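Local structure of uncharacterized protein (Porphyromonas gingivalis, 1ZBS) at residues Y213-L224 with Y248-R259. The protein is of unknown function but is probably an N-acetylglucosamine kinase, with a nucleotide-binding fold of the acetate kinase, sugar kinase, Hsp70 and actin superfamily. Numbering follows the deposited sequence.
Sequences YSLVQNSFDDFL and YREVLSSVIKKR
Phe220, Val255 and Val251 lie at the heart of a helix-helix packing, in which two valines of helix 249-258 enter helix 210-229 as knobs into holes. The segment axes approach to 9.3 Å and cross at -53°. Both helices belong to the second half of an ASKHA-type fold, where Phe223, Leu252 and Ile256 also rest on Phe240 of strand 238-241. Val251 fits among Tyr213, Val216, Gln217 and Phe220: its CG2 meets Tyr213 CE2 at 3.6 Å, while CG1 turns toward Val216 and Phe220. One turn on, Val255 occupies the hole formed by Gln217, Phe220, Asp221 and Leu224. Val255 CG1 reaches the backbone, 3.5 Å from Asp221 CA, and also touches Leu224 CD1; CG2 faces Gln217 O and Phe220 CB.

Phe220 points its CB toward the partner helix, and chi1 of -76° sets CG anti to its own carbonyl carbon, carrying the ring against Tyr248 and the Leu252 backbone. Its CE2 and CZ edge meets Tyr248 CB nearly in the ring plane, CE2 at 3.4 Å. The same edge is directed at the Tyr248 face in an offset edge-to-face pair, with planes at 85° and centroids 6.0 Å apart. Beyond the ring, Tyr248 OH hydrogen-bonds Ser200 OG, linking this end to helix 200-204.

The other end is polar. Arg259, its chain bent at chi2 and chi3, brings NH1 to the Asp221 carboxylate, 2.7 Å from OD2, in a salt bridge. NH1 also donates to the syn lone pair of Asp221 OD1 in a nearly straight bond, the carboxylate lying nearly coplanar with the guanidinium. As a second donor to OD1, a water bridges the helices, donating to Val255 O and to Asp221 OD1, the latter at 2.6 Å.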
ATOM      1  N   TYR A 213       3.410  18.990   8.743  1.00 37.58           N
ATOM      2  CA  TYR A 213       3.753  18.682  10.128  1.00 36.66           C
ATOM      3  C   TYR A 213       2.734  17.747  10.799  1.00 36.14           C
ATOM      4  O   TYR A 213       3.118  16.765  11.429  1.00 35.53           O
ATOM      5  CB  TYR A 213       3.897  19.982  10.941  1.00 37.03           C
ATOM      6  CG  TYR A 213       4.395  19.771  12.360  1.00 37.49           C
ATOM      7  CD1 TYR A 213       3.535  19.327  13.367  1.00 38.60           C
ATOM      8  CD2 TYR A 213       5.741  19.951  12.680  1.00 38.24           C
ATOM      9  CE1 TYR A 213       4.006  19.060  14.657  1.00 40.11           C
ATOM     10  CE2 TYR A 213       6.224  19.686  13.965  1.00 41.06           C
ATOM     11  CZ  TYR A 213       5.351  19.237  14.947  1.00 40.18           C
ATOM     12  OH  TYR A 213       5.829  18.937  16.204  1.00 40.75           O
ATOM     13  N   SER A 214       1.446  18.039  10.666  1.00 35.27           N
ATOM     14  CA  SER A 214       0.448  17.188  11.290  1.00 35.34           C
ATOM     15  C   SER A 214       0.462  15.795  10.652  1.00 34.83           C
ATOM     16  O   SER A 214       0.152  14.800  11.309  1.00 32.97           O
ATOM     17  CB  SER A 214      -0.945  17.802  11.175  1.00 35.85           C
ATOM     18  OG  SER A 214      -1.432  17.711   9.851  1.00 43.20           O
ATOM     19  N   LEU A 215       0.819  15.723   9.371  1.00 33.66           N
ATOM     20  CA  LEU A 215       0.887  14.435   8.686  1.00 31.46           C
ATOM     21  C   LEU A 215       1.987  13.575   9.321  1.00 31.23           C
ATOM     22  O   LEU A 215       1.771  12.401   9.625  1.00 31.06           O
ATOM     23  CB  LEU A 215       1.153  14.631   7.189  1.00 31.15           C
ATOM     24  CG  LEU A 215       1.324  13.366   6.331  1.00 31.43           C
ATOM     25  CD1 LEU A 215       0.887  13.649   4.881  1.00 32.36           C
ATOM     26  CD2 LEU A 215       2.779  12.911   6.374  1.00 26.67           C
ATOM     27  N   VAL A 216       3.161  14.163   9.532  1.00 30.85           N
ATOM     28  CA  VAL A 216       4.276  13.437  10.137  1.00 31.13           C
ATOM     29  C   VAL A 216       3.983  13.098  11.594  1.00 31.20           C
ATOM     30  O   VAL A 216       4.306  12.010  12.073  1.00 27.36           O
ATOM     31  CB  VAL A 216       5.574  14.260  10.050  1.00 29.87           C
ATOM     32  CG1 VAL A 216       6.697  13.552  10.796  1.00 28.50           C
ATOM     33  CG2 VAL A 216       5.955  14.441   8.579  1.00 28.36           C
ATOM     34  N   GLN A 217       3.351  14.048  12.275  1.00 32.76           N
ATOM     35  CA  GLN A 217       2.979  13.916  13.672  1.00 33.22           C
ATOM     36  C   GLN A 217       1.981  12.777  13.904  1.00 32.80           C
ATOM     37  O   GLN A 217       2.152  11.967  14.818  1.00 31.50           O
ATOM     38  CB  GLN A 217       2.388  15.245  14.149  1.00 37.58           C
ATOM     39  CG  GLN A 217       1.667  15.219  15.487  1.00 42.18           C
ATOM     40  CD  GLN A 217       1.013  16.562  15.806  1.00 45.06           C
ATOM     41  OE1 GLN A 217       1.678  17.514  16.231  1.00 44.12           O
ATOM     42  NE2 GLN A 217      -0.293  16.646  15.579  1.00 46.24           N
ATOM     43  N   ASN A 218       0.944  12.710  13.077  1.00 31.55           N
ATOM     44  CA  ASN A 218      -0.062  11.675  13.227  1.00 30.61           C
ATOM     45  C   ASN A 218       0.495  10.292  12.943  1.00 29.56           C
ATOM     46  O   ASN A 218       0.077   9.304  13.551  1.00 26.29           O
ATOM     47  CB  ASN A 218      -1.252  11.949  12.313  1.00 33.88           C
ATOM     48  CG  ASN A 218      -1.933  13.254  12.642  1.00 38.81           C
ATOM     49  OD1 ASN A 218      -1.888  13.714  13.786  1.00 38.45           O
ATOM     50  ND2 ASN A 218      -2.577  13.858  11.650  1.00 41.00           N
ATOM     51  N   SER A 219       1.449  10.216  12.025  1.00 27.75           N
ATOM     52  CA  SER A 219       2.034   8.934  11.701  1.00 26.74           C
ATOM     53  C   SER A 219       2.909   8.442  12.850  1.00 25.05           C
ATOM     54  O   SER A 219       2.878   7.259  13.195  1.00 23.55           O
ATOM     55  CB  SER A 219       2.851   9.029  10.418  1.00 27.34           C
ATOM     56  OG  SER A 219       3.134   7.722   9.942  1.00 31.42           O
ATOM     57  N   PHE A 220       3.688   9.346  13.440  1.00 24.63           N
ATOM     58  CA  PHE A 220       4.546   8.980  14.563  1.00 24.07           C
ATOM     59  C   PHE A 220       3.674   8.563  15.745  1.00 23.96           C
ATOM     60  O   PHE A 220       3.994   7.613  16.457  1.00 22.72           O
ATOM     61  CB  PHE A 220       5.445  10.151  14.990  1.00 23.67           C
ATOM     62  CG  PHE A 220       6.611  10.407  14.065  1.00 26.47           C
ATOM     63  CD1 PHE A 220       6.885   9.559  12.993  1.00 25.92           C
ATOM     64  CD2 PHE A 220       7.449  11.499  14.284  1.00 26.66           C
ATOM     65  CE1 PHE A 220       7.969   9.803  12.148  1.00 27.25           C
ATOM     66  CE2 PHE A 220       8.530  11.751  13.449  1.00 28.24           C
ATOM     67  CZ  PHE A 220       8.796  10.895  12.376  1.00 28.83           C
ATOM     68  N   ASP A 221       2.570   9.276  15.954  1.00 23.45           N
ATOM     69  CA  ASP A 221       1.676   8.958  17.060  1.00 25.65           C
ATOM     70  C   ASP A 221       1.113   7.552  16.833  1.00 26.05           C
ATOM     71  O   ASP A 221       1.059   6.737  17.757  1.00 25.05           O
ATOM     72  CB  ASP A 221       0.534   9.984  17.141  1.00 27.99           C
ATOM     73  CG  ASP A 221      -0.304   9.825  18.400  1.00 31.66           C
ATOM     74  OD1 ASP A 221       0.245   9.997  19.513  1.00 34.56           O
ATOM     75  OD2 ASP A 221      -1.512   9.522  18.279  1.00 33.95           O
ATOM     76  N   ASP A 222       0.716   7.290  15.590  1.00 24.31           N
ATOM     77  CA  ASP A 222       0.175   6.007  15.173  1.00 26.27           C
ATOM     78  C   ASP A 222       1.170   4.893  15.443  1.00 25.15           C
ATOM     79  O   ASP A 222       0.794   3.791  15.845  1.00 23.28           O
ATOM     80  CB  ASP A 222      -0.123   6.014  13.672  1.00 30.48           C
ATOM     81  CG  ASP A 222      -1.595   6.006  13.372  1.00 35.49           C
ATOM     82  OD1 ASP A 222      -2.155   7.096  13.114  1.00 37.30           O
ATOM     83  OD2 ASP A 222      -2.193   4.904  13.399  1.00 40.44           O
ATOM     84  N   PHE A 223       2.441   5.173  15.178  1.00 23.95           N
ATOM     85  CA  PHE A 223       3.472   4.178  15.413  1.00 23.19           C
ATOM     86  C   PHE A 223       3.519   3.816  16.894  1.00 23.03           C
ATOM     87  O   PHE A 223       3.558   2.634  17.245  1.00 24.69           O
ATOM     88  CB  PHE A 223       4.845   4.675  14.952  1.00 19.36           C
ATOM     89  CG  PHE A 223       5.983   3.810  15.424  1.00 18.98           C
ATOM     90  CD1 PHE A 223       6.672   4.129  16.591  1.00 16.73           C
ATOM     91  CD2 PHE A 223       6.337   2.656  14.731  1.00 15.78           C
ATOM     92  CE1 PHE A 223       7.690   3.300  17.067  1.00 20.22           C
ATOM     93  CE2 PHE A 223       7.354   1.818  15.195  1.00 19.82           C
ATOM     94  CZ  PHE A 223       8.035   2.141  16.367  1.00 19.11           C
ATOM     95  N   LEU A 224       3.501   4.820  17.763  1.00 23.04           N
ATOM     96  CA  LEU A 224       3.549   4.551  19.199  1.00 25.63           C
ATOM     97  C   LEU A 224       2.346   3.730  19.639  1.00 26.06           C
ATOM     98  O   LEU A 224       2.485   2.695  20.301  1.00 24.31           O
ATOM     99  CB  LEU A 224       3.586   5.861  19.988  1.00 25.11           C
ATOM    100  CG  LEU A 224       4.868   6.660  19.776  1.00 25.24           C
ATOM    101  CD1 LEU A 224       4.759   8.015  20.462  1.00 24.97           C
ATOM    102  CD2 LEU A 224       6.044   5.863  20.322  1.00 26.80           C
ATOM    103  N   TYR A 248      13.633  13.595  11.934  1.00 24.51           N
ATOM    104  CA  TYR A 248      12.388  14.127  12.484  1.00 26.46           C
ATOM    105  C   TYR A 248      12.388  14.102  14.014  1.00 28.77           C
ATOM    106  O   TYR A 248      11.322  14.171  14.647  1.00 27.15           O
ATOM    107  CB  TYR A 248      11.205  13.313  11.956  1.00 27.42           C
ATOM    108  CG  TYR A 248      11.002  13.439  10.461  1.00 28.35           C
ATOM    109  CD1 TYR A 248      10.199  14.445   9.928  1.00 30.37           C
ATOM    110  CD2 TYR A 248      11.629  12.563   9.577  1.00 29.26           C
ATOM    111  CE1 TYR A 248      10.022  14.573   8.555  1.00 30.41           C
ATOM    112  CE2 TYR A 248      11.465  12.683   8.203  1.00 29.49           C
ATOM    113  CZ  TYR A 248      10.658  13.688   7.697  1.00 30.52           C
ATOM    114  OH  TYR A 248      10.471  13.795   6.339  1.00 29.44           O
ATOM    115  N   ARG A 249      13.584  14.012  14.599  1.00 29.07           N
ATOM    116  CA  ARG A 249      13.735  13.958  16.051  1.00 32.69           C
ATOM    117  C   ARG A 249      12.877  14.962  16.808  1.00 32.37           C
ATOM    118  O   ARG A 249      12.198  14.595  17.761  1.00 31.84           O
ATOM    119  CB  ARG A 249      15.216  14.110  16.454  1.00 35.18           C
ATOM    120  CG  ARG A 249      15.938  15.339  15.920  1.00 39.24           C
ATOM    121  CD  ARG A 249      17.353  15.415  16.500  1.00 43.17           C
ATOM    122  NE  ARG A 249      18.120  16.525  15.947  1.00 45.64           N
ATOM    123  CZ  ARG A 249      18.623  16.551  14.716  1.00 46.22           C
ATOM    124  NH1 ARG A 249      18.448  15.520  13.902  1.00 43.91           N
ATOM    125  NH2 ARG A 249      19.282  17.622  14.285  1.00 46.79           N
ATOM    126  N   GLU A 250      12.890  16.219  16.385  1.00 33.61           N
ATOM    127  CA  GLU A 250      12.087  17.229  17.061  1.00 36.21           C
ATOM    128  C   GLU A 250      10.634  16.779  17.141  1.00 34.62           C
ATOM    129  O   GLU A 250      10.051  16.732  18.224  1.00 35.43           O
ATOM    130  CB  GLU A 250      12.146  18.571  16.319  1.00 39.68           C
ATOM    131  CG  GLU A 250      13.486  19.312  16.364  1.00 46.29           C
ATOM    132  CD  GLU A 250      14.610  18.599  15.622  1.00 50.39           C
ATOM    133  OE1 GLU A 250      14.332  17.932  14.597  1.00 52.13           O
ATOM    134  OE2 GLU A 250      15.780  18.724  16.063  1.00 53.60           O
ATOM    135  N   VAL A 251      10.052  16.446  15.992  1.00 33.31           N
ATOM    136  CA  VAL A 251       8.659  16.018  15.941  1.00 32.31           C
ATOM    137  C   VAL A 251       8.427  14.757  16.768  1.00 32.01           C
ATOM    138  O   VAL A 251       7.401  14.623  17.446  1.00 31.86           O
ATOM    139  CB  VAL A 251       8.201  15.747  14.494  1.00 33.28           C
ATOM    140  CG1 VAL A 251       6.721  15.413  14.477  1.00 31.50           C
ATOM    141  CG2 VAL A 251       8.481  16.957  13.622  1.00 32.37           C
ATOM    142  N   LEU A 252       9.384  13.838  16.704  1.00 31.05           N
ATOM    143  CA  LEU A 252       9.306  12.589  17.450  1.00 29.63           C
ATOM    144  C   LEU A 252       9.238  12.870  18.958  1.00 30.19           C
ATOM    145  O   LEU A 252       8.504  12.198  19.687  1.00 28.81           O
ATOM    146  CB  LEU A 252      10.521  11.709  17.119  1.00 27.81           C
ATOM    147  CG  LEU A 252      10.522  10.323  17.769  1.00 27.11           C
ATOM    148  CD1 LEU A 252       9.249   9.602  17.368  1.00 24.54           C
ATOM    149  CD2 LEU A 252      11.750   9.515  17.344  1.00 26.64           C
ATOM    150  N   SER A 253       9.996  13.865  19.422  1.00 29.47           N
ATOM    151  CA  SER A 253       9.993  14.240  20.843  1.00 32.34           C
ATOM    152  C   SER A 253       8.623  14.751  21.279  1.00 33.79           C
ATOM    153  O   SER A 253       8.088  14.337  22.310  1.00 34.79           O
ATOM    154  CB  SER A 253      11.015  15.344  21.130  1.00 31.22           C
ATOM    155  OG  SER A 253      12.281  14.817  21.473  1.00 35.08           O
ATOM    156  N   SER A 254       8.070  15.668  20.493  1.00 35.25           N
ATOM    157  CA  SER A 254       6.773  16.248  20.798  1.00 35.89           C
ATOM    158  C   SER A 254       5.693  15.186  20.894  1.00 36.58           C
ATOM    159  O   SER A 254       4.859  15.223  21.794  1.00 35.15           O
ATOM    160  CB  SER A 254       6.385  17.259  19.729  1.00 38.00           C
ATOM    161  OG  SER A 254       5.017  17.608  19.863  1.00 44.32           O
ATOM    162  N   VAL A 255       5.705  14.247  19.949  1.00 36.78           N
ATOM    163  CA  VAL A 255       4.723  13.168  19.931  1.00 35.50           C
ATOM    164  C   VAL A 255       4.844  12.308  21.191  1.00 34.71           C
ATOM    165  O   VAL A 255       3.857  12.069  21.878  1.00 34.76           O
ATOM    166  CB  VAL A 255       4.898  12.272  18.689  1.00 37.53           C
ATOM    167  CG1 VAL A 255       3.934  11.097  18.761  1.00 37.66           C
ATOM    168  CG2 VAL A 255       4.649  13.085  17.421  1.00 38.30           C
ATOM    169  N   ILE A 256       6.056  11.848  21.479  1.00 33.37           N
ATOM    170  CA  ILE A 256       6.312  11.035  22.653  1.00 32.62           C
ATOM    171  C   ILE A 256       5.850  11.768  23.914  1.00 35.76           C
ATOM    172  O   ILE A 256       5.111  11.216  24.730  1.00 35.10           O
ATOM    173  CB  ILE A 256       7.825  10.720  22.791  1.00 31.56           C
ATOM    174  CG1 ILE A 256       8.258   9.748  21.694  1.00 31.03           C
ATOM    175  CG2 ILE A 256       8.124  10.177  24.190  1.00 27.65           C
ATOM    176  CD1 ILE A 256       9.773   9.581  21.554  1.00 29.19           C
ATOM    177  N   LYS A 257       6.287  13.014  24.064  1.00 37.19           N
ATOM    178  CA  LYS A 257       5.930  13.829  25.222  1.00 41.06           C
ATOM    179  C   LYS A 257       4.409  13.933  25.334  1.00 42.55           C
ATOM    180  O   LYS A 257       3.832  13.727  26.402  1.00 42.51           O
ATOM    181  CB  LYS A 257       6.522  15.235  25.065  1.00 44.51           C
ATOM    182  CG  LYS A 257       6.808  15.970  26.365  1.00 48.72           C
ATOM    183  CD  LYS A 257       8.310  15.985  26.663  1.00 52.00           C
ATOM    184  CE  LYS A 257       9.082  16.759  25.593  1.00 52.13           C
ATOM    185  NZ  LYS A 257      10.555  16.791  25.826  1.00 53.10           N
ATOM    186  N   LYS A 258       3.771  14.249  24.214  1.00 43.16           N
ATOM    187  CA  LYS A 258       2.327  14.408  24.160  1.00 46.02           C
ATOM    188  C   LYS A 258       1.552  13.186  24.659  1.00 45.94           C
ATOM    189  O   LYS A 258       0.403  13.313  25.084  1.00 45.73           O
ATOM    190  CB  LYS A 258       1.913  14.763  22.732  1.00 48.28           C
ATOM    191  CG  LYS A 258       0.498  15.280  22.578  1.00 52.21           C
ATOM    192  CD  LYS A 258       0.380  16.097  21.293  1.00 55.38           C
ATOM    193  CE  LYS A 258      -1.063  16.461  20.971  1.00 57.44           C
ATOM    194  NZ  LYS A 258      -1.870  15.268  20.575  1.00 59.24           N
ATOM    195  N   ARG A 259       2.169  12.009  24.624  1.00 45.40           N
ATOM    196  CA  ARG A 259       1.489  10.811  25.108  1.00 45.68           C
ATOM    197  C   ARG A 259       1.931  10.420  26.514  1.00 44.59           C
ATOM    198  O   ARG A 259       1.582   9.345  27.002  1.00 45.26           O
ATOM    199  CB  ARG A 259       1.702   9.630  24.158  1.00 45.83           C
ATOM    200  CG  ARG A 259       1.136   9.852  22.778  1.00 46.24           C
ATOM    201  CD  ARG A 259       0.540   8.574  22.230  1.00 47.53           C
ATOM    202  NE  ARG A 259      -0.772   8.270  22.797  1.00 45.29           N
ATOM    203  CZ  ARG A 259      -1.921   8.439  22.150  1.00 43.57           C
ATOM    204  NH1 ARG A 259      -1.930   8.911  20.911  1.00 42.53           N
ATOM    205  NH2 ARG A 259      -3.065   8.119  22.732  1.00 44.63           N
TER
HETATM  206  O   HOH W   1       1.027  12.231  20.629  1.00 29.80           O